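Local coordinates for protein neutral ceramidase (Pseudomonas aeruginosa, PDB 2ZXC) that hydrolyses the N-acyl linkage of ceramides to sphingosine and free fatty acid with a bound zinc ion, and also catalyses the reverse synthesis, at residues 302-307 against 476-481; 320-325 against 467-472; 326-331 against 375-380. One frame throughout, in Å; residues are numbered along the deposited sequence.

Contact 1: 302-307 against 476-481; sequences VDFTRL and QQLFVD
Leu-478, on helix 471-488, pushes its isobutyl group among Val-302, Phe-304 and Leu-307, where strand 295-303 ends and the chain swings through a type II beta turn from Phe-304 to Leu-307. Here a helix packs against the end of an outermost strand of a four-stranded mixed sheet. The dense part surrounds the two methyls of Leu-478. CD1 lies 3.6 Å from Phe-304 CZ, meeting the ring obliquely, while CD2 lies 3.9 Å from Val-302 CG1 and almost as near the other valine methyl. A branched leucine suits the place because its two methyls part, one toward Phe-304 and the other toward Val-302, with Leu-307 near both. With CG of Leu-307 anti to the backbone N (chi1 -164°), that side chain extends from the turn to meet Leu-478 tip to tip, CD1 to CD1 at 4.0 Å. The Phe-304 ring is also packed from within the turn, since Leu-307 CD1 sits above one face toward the rim; Tyr-467 and Tyr-475 make edge-to-face contacts with it. The loose side is the turn, where Leu-307 is partly exposed and Arg-306 exposed; the aliphatic chain of Gln-477 only passes Leu-307 in the opposite direction. On the helix, Asp-481 turns to a salt bridge with Arg-310. The turn itself is closed by the backbone bond from Leu-307 N to Phe-304 O, 3.0 Å long.

Contact 2: 320-325 against 467-472; sequences QLCTAA and YGPWTQ
Leu-321 lies obliquely across Tyr-467, its branch point CG pressed against the tyrosine CB at 3.5 Å, while CD1 reaches on to the backbone just before helix 471-488, 3.6 Å from Trp-470 O. A chi1 of -45° sets the tyrosine CG anti to its carbonyl carbon, and the ring then lies beside residues 322-324. The carbonyl of Cys-322 comes to the ring edge in its plane, Cys-322 O being 3.6 Å from Tyr-467 CD1, and Ala-324 CB meets CE1 obliquely at 3.9 Å; a small methyl suits a place beside so broad a ring. One backbone bond joins the segments, from Cys-322 N to Tyr-467 O (3.0 Å), with the donor well above the carbonyl plane. Cys-322 SG, tied to Cys-370 in a disulfide, packs 3.5 Å from Gly-468 CA. Glycine fits there twice over: a side chain would collide with the sulfur, and the backbone angles would jam it against the preceding carbonyl. Gly-468 then opens a type I beta turn to Thr-471, and its O accepts both Thr-471 N and Thr-471 OG1, the hydroxyl at 2.7 Å. Trp-470 is the N-cap residue of helix 471-488. The turn thus leads into that helix, with helix 452-457 touching Pro-469 and strand 308-309 touching both Leu-321 and Trp-470, while Tyr-467 OH reaches Pro-390 O just before strand 392-400.

Contact 3: 326-331 against 375-380; sequences IGTSLA and TILADT
Ile-326 and Ala-378 form an antiparallel hydrogen-bonded pair, and backbone hydrogen bonds set the register. Ile-326 N donates to Ala-378 O at 2.9 Å, nearly straight. In return Ile-326 O is gripped by two successive amides, Leu-377 N at 2.7 Å and Ala-378 N at 3.1 Å, both in the carbonyl plane. Two residues on, Thr-328 N gives a further bond to Thr-375 O (3.2 Å), tilted from that carbonyl's plane. Between these, Gly-327 pairs with Ile-376 without hydrogen bonds, their CA atoms only 4.0 Å apart; glycine suits so close an approach, since a side chain would be tight against Thr-375 O.

Polar side chains add little: Thr-328 OG1 and Thr-375 OG1 share a weak hydrogen bond of 3.1 Å, their side chains crossing at about a right angle. A water joins the same two residues, donating to Thr-328 O and accepting from Thr-375 N.

The apolar contact uses the other branch of Thr-328. Its chi1 of 60° sets the hydroxyl between the backbone N and the carbonyl carbon and turns CG2 to Leu-377, 3.6 Å from CB and close to both terminal methyls. Threonine thus serves a polar and an apolar neighbour at once. Isoleucine suits buried position 326, where its side chain shares a sheet face with Ala-378 and packs on Leu-466.

Leu-330 touches the bound ceramide-like ligand, as does Ala-331, though that residue is poorly ordered. Two residues, Leu-377 and Ala-378, set against the single Ile-326 make a classic beta bulge within a two-stranded antiparallel ribbon, beside the ligand-binding site.

How the contacts relate
Along the chain the contacts are nested: contact 3 lies inside the loop closed by contact 2, and contact 2 inside that closed by contact 1. Their first segments follow one another from strand 295-303 to the two-stranded sheet of contact 3. Contacts 1 and 2, with centres 11 Å apart, share helix 471-488 and touch through Phe-304 and Leu-321 and through a probable hydrogen bond between Leu-307 O and Leu-321 N. Contacts 2 and 3, 13 Å apart between centres, meet where Ala-324 lies against Thr-380. Contacts 1 and 3 do not touch, their centres being about 23 Å apart. Contact 2 therefore bridges the helix-and-sheet packing and the ribbon whose continuation reaches the bound ligand.

Contact 1: 302-307 against 476-481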
loop_
_atom_site.group_PDB
_atom_site.type_symbol
_atom_site.label_atom_id
_atom_site.label_comp_id
_atom_site.label_asym_id
_atom_site.label_seq_id
_atom_site.Cartn_x
_atom_site.Cartn_y
_atom_site.Cartn_z
ATOM N N VAL A 302 -15.241 9.657 -12.418
ATOM C CA VAL A 302 -15.785 9.237 -13.699
ATOM C C VAL A 302 -16.613 7.980 -13.555
ATOM O O VAL A 302 -16.146 6.987 -13.006
ATOM C CB VAL A 302 -14.661 8.941 -14.721
ATOM C CG1 VAL A 302 -15.267 8.601 -16.070
ATOM C CG2 VAL A 302 -13.724 10.142 -14.841
ATOM N N ASP A 303 -17.851 8.034 -14.032
ATOM C CA ASP A 303 -18.718 6.870 -13.987
ATOM C C ASP A 303 -18.298 6.021 -15.185
ATOM O O ASP A 303 -18.469 6.428 -16.328
ATOM C CB ASP A 303 -20.184 7.291 -14.103
ATOM C CG ASP A 303 -21.125 6.104 -14.137
ATOM O OD1 ASP A 303 -20.792 5.059 -13.540
ATOM O OD2 ASP A 303 -22.204 6.213 -14.757
ATOM N N PHE A 304 -17.727 4.853 -14.912
ATOM C CA PHE A 304 -17.247 3.964 -15.960
ATOM C C PHE A 304 -18.329 3.185 -16.676
ATOM O O PHE A 304 -18.090 2.640 -17.750
ATOM C CB PHE A 304 -16.221 2.985 -15.384
ATOM C CG PHE A 304 -14.811 3.510 -15.400
ATOM C CD1 PHE A 304 -14.545 4.836 -15.065
ATOM C CD2 PHE A 304 -13.749 2.682 -15.753
ATOM C CE1 PHE A 304 -13.244 5.333 -15.080
ATOM C CE2 PHE A 304 -12.441 3.171 -15.772
ATOM C CZ PHE A 304 -12.188 4.501 -15.435
ATOM N N THR A 305 -19.517 3.139 -16.086
ATOM C CA THR A 305 -20.631 2.403 -16.668
ATOM C C THR A 305 -20.942 2.808 -18.099
ATOM O O THR A 305 -21.506 3.869 -18.354
ATOM C CB THR A 305 -21.896 2.563 -15.816
ATOM O OG1 THR A 305 -21.625 2.094 -14.491
ATOM C CG2 THR A 305 -23.052 1.760 -16.412
ATOM N N ARG A 306 -20.564 1.949 -19.036
ATOM C CA ARG A 306 -20.812 2.208 -20.446
ATOM C C ARG A 306 -20.197 3.532 -20.904
ATOM O O ARG A 306 -20.783 4.266 -21.695
ATOM C CB ARG A 306 -22.322 2.191 -20.710
ATOM C CG ARG A 306 -22.972 0.842 -20.390
ATOM C CD ARG A 306 -24.389 0.752 -20.941
ATOM N NE ARG A 306 -25.307 1.643 -20.236
ATOM C CZ ARG A 306 -25.841 1.378 -19.047
ATOM N NH1 ARG A 306 -26.662 2.254 -18.479
ATOM N NH2 ARG A 306 -25.568 0.232 -18.432
ATOM N N LEU A 307 -19.001 3.821 -20.404
ATOM C CA LEU A 307 -18.297 5.048 -20.756
ATOM C C LEU A 307 -17.922 5.050 -22.244
ATOM O O LEU A 307 -17.306 4.101 -22.744
ATOM C CB LEU A 307 -17.028 5.179 -19.901
ATOM C CG LEU A 307 -16.297 6.523 -19.804
ATOM C CD1 LEU A 307 -15.056 6.349 -18.953
ATOM C CD2 LEU A 307 -15.903 7.021 -21.171
ATOM N N GLN A 476 -6.591 5.886 -20.911
ATOM C CA GLN A 476 -5.723 6.741 -21.706
ATOM C C GLN A 476 -6.530 7.939 -22.193
ATOM O O GLN A 476 -6.012 9.044 -22.294
ATOM C CB GLN A 476 -5.140 5.978 -22.895
ATOM C CG GLN A 476 -4.034 6.735 -23.613
ATOM C CD GLN A 476 -3.257 5.855 -24.565
ATOM O OE1 GLN A 476 -2.781 4.789 -24.182
ATOM N NE2 GLN A 476 -3.115 6.300 -25.809
ATOM N N GLN A 477 -7.807 7.725 -22.479
ATOM C CA GLN A 477 -8.647 8.827 -22.939
ATOM C C GLN A 477 -8.944 9.794 -21.798
ATOM O O GLN A 477 -9.020 11.005 -22.002
ATOM C CB GLN A 477 -9.968 8.303 -23.494
ATOM C CG GLN A 477 -10.851 9.388 -24.081
ATOM C CD GLN A 477 -12.212 8.867 -24.484
ATOM O OE1 GLN A 477 -13.170 8.934 -23.711
ATOM N NE2 GLN A 477 -12.306 8.331 -25.698
ATOM N N LEU A 478 -9.120 9.255 -20.598
ATOM C CA LEU A 478 -9.426 10.084 -19.440
ATOM C C LEU A 478 -8.239 10.940 -19.040
ATOM O O LEU A 478 -8.391 12.134 -18.791
ATOM C CB LEU A 478 -9.878 9.205 -18.272
ATOM C CG LEU A 478 -11.197 8.471 -18.571
ATOM C CD1 LEU A 478 -11.402 7.303 -17.609
ATOM C CD2 LEU A 478 -12.342 9.468 -18.483
ATOM N N PHE A 479 -7.054 10.342 -18.991
ATOM C CA PHE A 479 -5.859 11.085 -18.623
ATOM C C PHE A 479 -5.411 12.072 -19.697
ATOM O O PHE A 479 -4.869 13.136 -19.386
ATOM C CB PHE A 479 -4.731 10.118 -18.284
ATOM C CG PHE A 479 -4.817 9.571 -16.890
ATOM C CD1 PHE A 479 -4.630 10.405 -15.793
ATOM C CD2 PHE A 479 -5.094 8.229 -16.669
ATOM C CE1 PHE A 479 -4.715 9.908 -14.501
ATOM C CE2 PHE A 479 -5.181 7.725 -15.380
ATOM C CZ PHE A 479 -4.991 8.563 -14.295
ATOM N N VAL A 480 -5.632 11.725 -20.962
ATOM C CA VAL A 480 -5.259 12.624 -22.050
ATOM C C VAL A 480 -6.175 13.847 -22.013
ATOM O O VAL A 480 -5.714 14.986 -22.085
ATOM C CB VAL A 480 -5.369 11.925 -23.425
ATOM C CG1 VAL A 480 -5.371 12.963 -24.542
ATOM C CG2 VAL A 480 -4.189 10.972 -23.611
ATOM N N ASP A 481 -7.474 13.608 -21.894
ATOM C CA ASP A 481 -8.436 14.699 -21.822
ATOM C C ASP A 481 -8.160 15.578 -20.606
ATOM O O ASP A 481 -8.359 16.791 -20.654
ATOM C CB ASP A 481 -9.867 14.155 -21.757
ATOM C CG ASP A 481 -10.370 13.667 -23.113
ATOM O OD1 ASP A 481 -9.609 13.753 -24.103
ATOM O OD2 ASP A 481 -11.525 13.201 -23.188
#

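Contact 2: 320-325 against 467-472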
loop_
_atom_site.group_PDB
_atom_site.type_symbol
_atom_site.label_atom_id
_atom_site.label_comp_id
_atom_site.label_asym_id
_atom_site.label_seq_id
_atom_site.Cartn_x
_atom_site.Cartn_y
_atom_site.Cartn_z
ATOM N N GLN A 320 -17.883 1.380 -25.897
ATOM C CA GLN A 320 -18.385 1.713 -24.575
ATOM C C GLN A 320 -17.851 0.640 -23.648
ATOM O O GLN A 320 -17.859 -0.542 -23.984
ATOM C CB GLN A 320 -19.915 1.717 -24.548
ATOM C CG GLN A 320 -20.526 2.947 -25.193
ATOM C CD GLN A 320 -22.027 3.037 -25.001
ATOM O OE1 GLN A 320 -22.638 4.061 -25.305
ATOM N NE2 GLN A 320 -22.629 1.965 -24.497
ATOM N N LEU A 321 -17.361 1.063 -22.490
ATOM C CA LEU A 321 -16.824 0.147 -21.492
ATOM C C LEU A 321 -17.900 -0.846 -21.055
ATOM O O LEU A 321 -19.077 -0.502 -21.004
ATOM C CB LEU A 321 -16.351 0.954 -20.282
ATOM C CG LEU A 321 -14.885 0.929 -19.851
ATOM C CD1 LEU A 321 -13.960 0.855 -21.053
ATOM C CD2 LEU A 321 -14.612 2.169 -19.021
ATOM N N CYS A 322 -17.500 -2.075 -20.743
ATOM C CA CYS A 322 -18.454 -3.076 -20.280
ATOM C C CYS A 322 -18.614 -2.871 -18.780
ATOM O O CYS A 322 -17.791 -2.202 -18.149
ATOM C CB CYS A 322 -17.920 -4.505 -20.480
ATOM S SG CYS A 322 -16.848 -4.827 -21.901
ATOM N N THR A 323 -19.668 -3.440 -18.203
ATOM C CA THR A 323 -19.833 -3.355 -16.760
ATOM C C THR A 323 -18.813 -4.369 -16.255
ATOM O O THR A 323 -18.444 -5.282 -16.989
ATOM C CB THR A 323 -21.245 -3.765 -16.307
ATOM O OG1 THR A 323 -21.690 -4.884 -17.075
ATOM C CG2 THR A 323 -22.212 -2.612 -16.475
ATOM N N ALA A 324 -18.360 -4.210 -15.018
ATOM C CA ALA A 324 -17.345 -5.080 -14.432
ATOM C C ALA A 324 -17.594 -6.589 -14.426
ATOM O O ALA A 324 -18.700 -7.061 -14.156
ATOM C CB ALA A 324 -17.048 -4.614 -13.022
ATOM N N ALA A 325 -16.538 -7.341 -14.722
ATOM C CA ALA A 325 -16.592 -8.798 -14.731
ATOM C C ALA A 325 -15.190 -9.355 -14.565
ATOM O O ALA A 325 -14.225 -8.779 -15.061
ATOM C CB ALA A 325 -17.185 -9.309 -16.040
ATOM N N TYR A 467 -13.460 -3.787 -16.820
ATOM C CA TYR A 467 -14.346 -3.189 -17.800
ATOM C C TYR A 467 -14.213 -3.561 -19.268
ATOM O O TYR A 467 -14.684 -2.830 -20.132
ATOM C CB TYR A 467 -14.289 -1.678 -17.610
ATOM C CG TYR A 467 -14.372 -1.303 -16.139
ATOM C CD1 TYR A 467 -15.576 -1.384 -15.439
ATOM C CD2 TYR A 467 -13.228 -0.937 -15.435
ATOM C CE1 TYR A 467 -15.631 -1.110 -14.063
ATOM C CE2 TYR A 467 -13.270 -0.665 -14.076
ATOM C CZ TYR A 467 -14.470 -0.755 -13.392
ATOM O OH TYR A 467 -14.489 -0.509 -12.034
ATOM N N GLY A 468 -13.595 -4.703 -19.552
ATOM C CA GLY A 468 -13.467 -5.125 -20.934
ATOM C C GLY A 468 -12.135 -4.817 -21.594
ATOM O O GLY A 468 -11.268 -4.174 -20.997
ATOM N N PRO A 469 -11.963 -5.251 -22.851
ATOM C CA PRO A 469 -10.747 -5.057 -23.640
ATOM C C PRO A 469 -10.288 -3.615 -23.821
ATOM O O PRO A 469 -9.094 -3.360 -24.038
ATOM C CB PRO A 469 -11.095 -5.725 -24.972
ATOM C CG PRO A 469 -12.577 -5.461 -25.097
ATOM C CD PRO A 469 -13.049 -5.795 -23.691
ATOM N N TRP A 470 -11.222 -2.673 -23.727
ATOM C CA TRP A 470 -10.878 -1.267 -23.925
ATOM C C TRP A 470 -10.710 -0.456 -22.653
ATOM O O TRP A 470 -10.757 0.771 -22.684
ATOM C CB TRP A 470 -11.915 -0.607 -24.834
ATOM C CG TRP A 470 -11.992 -1.303 -26.143
ATOM C CD1 TRP A 470 -13.038 -2.036 -26.625
ATOM C CD2 TRP A 470 -10.943 -1.409 -27.108
ATOM N NE1 TRP A 470 -12.702 -2.599 -27.832
ATOM C CE2 TRP A 470 -11.421 -2.230 -28.154
ATOM C CE3 TRP A 470 -9.643 -0.891 -27.194
ATOM C CZ2 TRP A 470 -10.640 -2.554 -29.277
ATOM C CZ3 TRP A 470 -8.861 -1.215 -28.313
ATOM C CH2 TRP A 470 -9.370 -2.039 -29.339
ATOM N N THR A 471 -10.509 -1.146 -21.536
ATOM C CA THR A 471 -10.315 -0.473 -20.263
ATOM C C THR A 471 -9.081 0.425 -20.331
ATOM O O THR A 471 -9.112 1.571 -19.893
ATOM C CB THR A 471 -10.103 -1.488 -19.135
ATOM O OG1 THR A 471 -11.271 -2.310 -19.008
ATOM C CG2 THR A 471 -9.830 -0.766 -17.815
ATOM N N GLN A 472 -7.996 -0.106 -20.883
ATOM C CA GLN A 472 -6.754 0.649 -20.997
ATOM C C GLN A 472 -6.985 1.902 -21.824
ATOM O O GLN A 472 -6.554 2.985 -21.440
ATOM C CB GLN A 472 -5.667 -0.218 -21.637
ATOM C CG GLN A 472 -4.250 0.348 -21.550
ATOM C CD GLN A 472 -4.001 1.473 -22.539
ATOM O OE1 GLN A 472 -4.481 1.434 -23.676
ATOM N NE2 GLN A 472 -3.235 2.475 -22.118
#

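Contact 3: 326-331 against 375-380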
loop_
_atom_site.group_PDB
_atom_site.type_symbol
_atom_site.label_atom_id
_atom_site.label_comp_id
_atom_site.label_asym_id
_atom_site.label_seq_id
_atom_site.Cartn_x
_atom_site.Cartn_y
_atom_site.Cartn_z
ATOM N N ILE A 326 -15.078 -10.475 -13.865
ATOM C CA ILE A 326 -13.787 -11.113 -13.691
ATOM C C ILE A 326 -13.792 -12.453 -14.398
ATOM O O ILE A 326 -14.740 -13.225 -14.282
ATOM C CB ILE A 326 -13.448 -11.297 -12.210
ATOM C CG1 ILE A 326 -13.243 -9.923 -11.583
ATOM C CG2 ILE A 326 -12.176 -12.109 -12.050
ATOM C CD1 ILE A 326 -12.687 -9.975 -10.201
ATOM N N GLY A 327 -12.736 -12.717 -15.154
ATOM C CA GLY A 327 -12.657 -13.969 -15.872
ATOM C C GLY A 327 -11.676 -14.926 -15.235
ATOM O O GLY A 327 -10.923 -14.556 -14.335
ATOM N N THR A 328 -11.692 -16.169 -15.696
ATOM C CA THR A 328 -10.778 -17.169 -15.180
ATOM C C THR A 328 -9.458 -17.049 -15.928
ATOM O O THR A 328 -9.376 -16.417 -16.979
ATOM C CB THR A 328 -11.325 -18.589 -15.398
ATOM O OG1 THR A 328 -11.515 -18.811 -16.802
ATOM C CG2 THR A 328 -12.656 -18.778 -14.660
ATOM N N SER A 329 -8.423 -17.648 -15.373
ATOM C CA SER A 329 -7.125 -17.639 -16.010
ATOM C C SER A 329 -6.303 -18.749 -15.390
ATOM O O SER A 329 -6.730 -19.377 -14.421
ATOM C CB SER A 329 -6.424 -16.290 -15.841
ATOM O OG SER A 329 -6.383 -15.894 -14.485
ATOM N N LEU A 330 -5.126 -18.996 -15.942
ATOM C CA LEU A 330 -4.262 -20.071 -15.441
ATOM C C LEU A 330 -3.336 -19.692 -14.274
ATOM O O LEU A 330 -2.954 -18.562 -14.134
ATOM C CB LEU A 330 -3.381 -20.558 -16.594
ATOM C CG LEU A 330 -2.634 -21.863 -16.396
ATOM C CD1 LEU A 330 -3.600 -22.963 -16.764
ATOM C CD2 LEU A 330 -1.396 -21.959 -17.301
ATOM N N ALA A 331 -2.945 -20.682 -13.497
ATOM C CA ALA A 331 -2.003 -20.526 -12.371
ATOM C C ALA A 331 -1.740 -21.954 -12.491
ATOM O O ALA A 331 -1.341 -22.488 -13.457
ATOM C CB ALA A 331 -2.778 -20.325 -11.013
ATOM N N THR A 375 -13.486 -15.165 -20.353
ATOM C CA THR A 375 -14.489 -16.168 -20.043
ATOM C C THR A 375 -14.855 -15.833 -18.605
ATOM O O THR A 375 -14.184 -16.239 -17.655
ATOM C CB THR A 375 -13.940 -17.612 -20.173
ATOM O OG1 THR A 375 -12.756 -17.768 -19.386
ATOM C CG2 THR A 375 -13.625 -17.918 -21.627
ATOM N N ILE A 376 -15.913 -15.039 -18.478
ATOM C CA ILE A 376 -16.400 -14.556 -17.196
ATOM C C ILE A 376 -16.699 -15.615 -16.145
ATOM O O ILE A 376 -17.412 -16.580 -16.390
ATOM C CB ILE A 376 -17.665 -13.685 -17.397
ATOM C CG1 ILE A 376 -17.363 -12.568 -18.403
ATOM C CG2 ILE A 376 -18.119 -13.080 -16.060
ATOM C CD1 ILE A 376 -18.586 -11.758 -18.789
ATOM N N LEU A 377 -16.137 -15.410 -14.961
ATOM C CA LEU A 377 -16.349 -16.308 -13.838
ATOM C C LEU A 377 -17.348 -15.619 -12.922
ATOM O O LEU A 377 -18.277 -16.239 -12.411
ATOM C CB LEU A 377 -15.043 -16.532 -13.082
ATOM C CG LEU A 377 -15.141 -17.370 -11.808
ATOM C CD1 LEU A 377 -15.509 -18.808 -12.163
ATOM C CD2 LEU A 377 -13.809 -17.314 -11.068
ATOM N N ALA A 378 -17.155 -14.320 -12.729
ATOM C CA ALA A 378 -18.038 -13.555 -11.871
ATOM C C ALA A 378 -18.436 -12.208 -12.465
ATOM O O ALA A 378 -17.585 -11.388 -12.825
ATOM C CB ALA A 378 -17.381 -13.351 -10.511
ATOM N N ASP A 379 -19.743 -11.997 -12.572
ATOM C CA ASP A 379 -20.294 -10.748 -13.084
ATOM C C ASP A 379 -20.479 -9.851 -11.860
ATOM O O ASP A 379 -21.556 -9.813 -11.257
ATOM C CB ASP A 379 -21.642 -11.012 -13.751
ATOM C CG ASP A 379 -22.333 -9.740 -14.197
ATOM O OD1 ASP A 379 -21.924 -8.646 -13.742
ATOM O OD2 ASP A 379 -23.294 -9.836 -14.995
ATOM N N THR A 380 -19.423 -9.133 -11.496
ATOM C CA THR A 380 -19.437 -8.260 -10.331
ATOM C C THR A 380 -20.200 -6.954 -10.531
ATOM O O THR A 380 -20.699 -6.365 -9.573
ATOM C CB THR A 380 -18.006 -7.930 -9.904
ATOM O OG1 THR A 380 -17.326 -7.284 -10.990
ATOM C CG2 THR A 380 -17.256 -9.212 -9.533
HETATM O O HOH W 1 -11.071 -14.932 -18.825
#